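Local coordinates for protein Endonuclease/exonuclease/phosphatase (Beutenbergia cavernae DSM 12333, PDB 4RUW) that belongs to the endonuclease/exonuclease/phosphatase family, joining a DNase I-like domain with a bound zinc ion to a C-terminal Ig-like domain, at residues Ala390-Thr395 with Glu407-Ala412. Residues are numbered along the deposited sequence; the frame is centred on the assembly and turned at random.
Sequences ALRTVT and ETWRGA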
# COMPACT_ATOMS: atom_id res chain seq x y z
N ALA A 390 -1.22 24.91 -22.60
CA ALA A 390 -1.63 24.35 -21.31
C ALA A 390 -3.16 24.37 -21.16
O ALA A 390 -3.80 25.41 -21.33
CB ALA A 390 -0.98 25.11 -20.17
N LEU A 391 -3.72 23.20 -20.86
CA LEU A 391 -5.15 23.07 -20.61
C LEU A 391 -5.44 23.10 -19.12
O LEU A 391 -6.45 23.65 -18.68
CB LEU A 391 -5.68 21.76 -21.22
CG LEU A 391 -5.52 21.65 -22.74
CD1 LEU A 391 -5.98 20.29 -23.22
CD2 LEU A 391 -6.28 22.76 -23.45
N ARG A 392 -4.55 22.49 -18.33
CA ARG A 392 -4.63 22.57 -16.88
C ARG A 392 -3.27 22.23 -16.31
O ARG A 392 -2.55 21.39 -16.85
CB ARG A 392 -5.70 21.62 -16.33
CG ARG A 392 -5.92 21.77 -14.82
CD ARG A 392 -7.15 21.03 -14.34
NE ARG A 392 -8.37 21.62 -14.86
CZ ARG A 392 -9.14 22.48 -14.19
NH1 ARG A 392 -8.80 22.86 -12.96
NH2 ARG A 392 -10.24 22.96 -14.74
N THR A 393 -2.94 22.89 -15.21
CA THR A 393 -1.68 22.70 -14.50
C THR A 393 -1.98 22.34 -13.06
O THR A 393 -2.82 22.98 -12.42
CB THR A 393 -0.85 23.99 -14.55
OG1 THR A 393 -0.58 24.33 -15.92
CG2 THR A 393 0.46 23.83 -13.81
N VAL A 394 -1.34 21.29 -12.55
CA VAL A 394 -1.51 20.88 -11.16
C VAL A 394 -0.12 20.69 -10.56
O VAL A 394 0.73 20.02 -11.16
CB VAL A 394 -2.34 19.59 -11.05
CG1 VAL A 394 -2.45 19.13 -9.61
CG2 VAL A 394 -3.73 19.81 -11.65
N THR A 395 0.11 21.28 -9.40
CA THR A 395 1.43 21.30 -8.80
C THR A 395 1.41 20.73 -7.38
O THR A 395 0.45 20.95 -6.64
CB THR A 395 2.00 22.74 -8.77
OG1 THR A 395 1.97 23.28 -10.10
CG2 THR A 395 3.43 22.78 -8.24
N GLU A 407 -6.68 16.83 -8.39
CA GLU A 407 -7.76 17.65 -8.94
C GLU A 407 -8.60 16.81 -9.87
O GLU A 407 -8.08 15.98 -10.60
CB GLU A 407 -7.21 18.84 -9.73
CG GLU A 407 -6.62 19.94 -8.87
CD GLU A 407 -6.39 21.22 -9.65
OE1 GLU A 407 -5.61 22.06 -9.17
OE2 GLU A 407 -6.98 21.38 -10.75
N THR A 408 -9.91 17.06 -9.84
CA THR A 408 -10.86 16.36 -10.68
C THR A 408 -11.74 17.41 -11.34
O THR A 408 -12.19 18.34 -10.68
CB THR A 408 -11.73 15.43 -9.82
OG1 THR A 408 -10.90 14.47 -9.17
CG2 THR A 408 -12.75 14.71 -10.67
N TRP A 409 -11.97 17.28 -12.63
CA TRP A 409 -12.77 18.26 -13.34
C TRP A 409 -13.45 17.62 -14.54
O TRP A 409 -13.15 16.48 -14.89
CB TRP A 409 -11.92 19.47 -13.75
CG TRP A 409 -10.94 19.20 -14.87
CD1 TRP A 409 -11.07 19.58 -16.17
CD2 TRP A 409 -9.68 18.52 -14.78
NE1 TRP A 409 -9.98 19.17 -16.90
CE2 TRP A 409 -9.11 18.52 -16.07
CE3 TRP A 409 -8.97 17.91 -13.73
CZ2 TRP A 409 -7.88 17.93 -16.35
CZ3 TRP A 409 -7.74 17.32 -14.02
CH2 TRP A 409 -7.21 17.34 -15.32
N ARG A 410 -14.39 18.34 -15.14
CA ARG A 410 -15.08 17.83 -16.31
C ARG A 410 -14.38 18.29 -17.58
O ARG A 410 -14.15 19.48 -17.77
CB ARG A 410 -16.54 18.30 -16.32
CG ARG A 410 -17.38 17.75 -17.47
CD ARG A 410 -18.72 18.48 -17.54
NE ARG A 410 -19.72 17.77 -18.34
CZ ARG A 410 -20.84 18.32 -18.80
NH1 ARG A 410 -21.10 19.60 -18.55
NH2 ARG A 410 -21.69 17.59 -19.51
N GLY A 411 -14.04 17.34 -18.43
CA GLY A 411 -13.39 17.65 -19.69
C GLY A 411 -13.11 16.38 -20.48
O GLY A 411 -13.22 15.28 -19.95
N ALA A 412 -12.78 16.55 -21.75
CA ALA A 412 -12.40 15.42 -22.59
C ALA A 412 -11.00 15.64 -23.13
O ALA A 412 -10.62 16.77 -23.42
CB ALA A 412 -13.40 15.25 -23.73
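Two edge strands from different sheets of the Ig-like domain face each other here, 392-395 and 407-410, running nearly antiparallel (166°) with their axes 9.6 Å apart, so side chains rather than backbone bonds close the gap. The R392 side chain meets both W409 and E407. With CG anti to the backbone N and a bend at chi3, its outer chain lies across one face of the W409 indole. R392 CD sits 3.4 Å from the centroid of the six-membered ring of W409, a CH-pi contact. R392 CZ lies over the five-membered ring of W409, 4.0 Å from its centroid, in a cation-pi contact. Guanidinium and indole planes are 34° apart. R392 NH1 donates to E407 OE2 over 3.2 Å, a bent bond that forms part of a salt bridge; the oxygen lies near the guanidinium edge but tilted 18° out of its plane. Further along, V394 CG2 packs on the E407 carboxylate, 3.6 Å from E407 CD, while OE2 takes the arginine's N-H. V394, buried, also touches V365 of strand 360-367, while R392 and L391 both face L383 in a classic beta bulge. The contact joins two four-stranded antiparallel sheets at their edges, an arrangement that fits the beta-sandwich of an Ig-like, E-set domain.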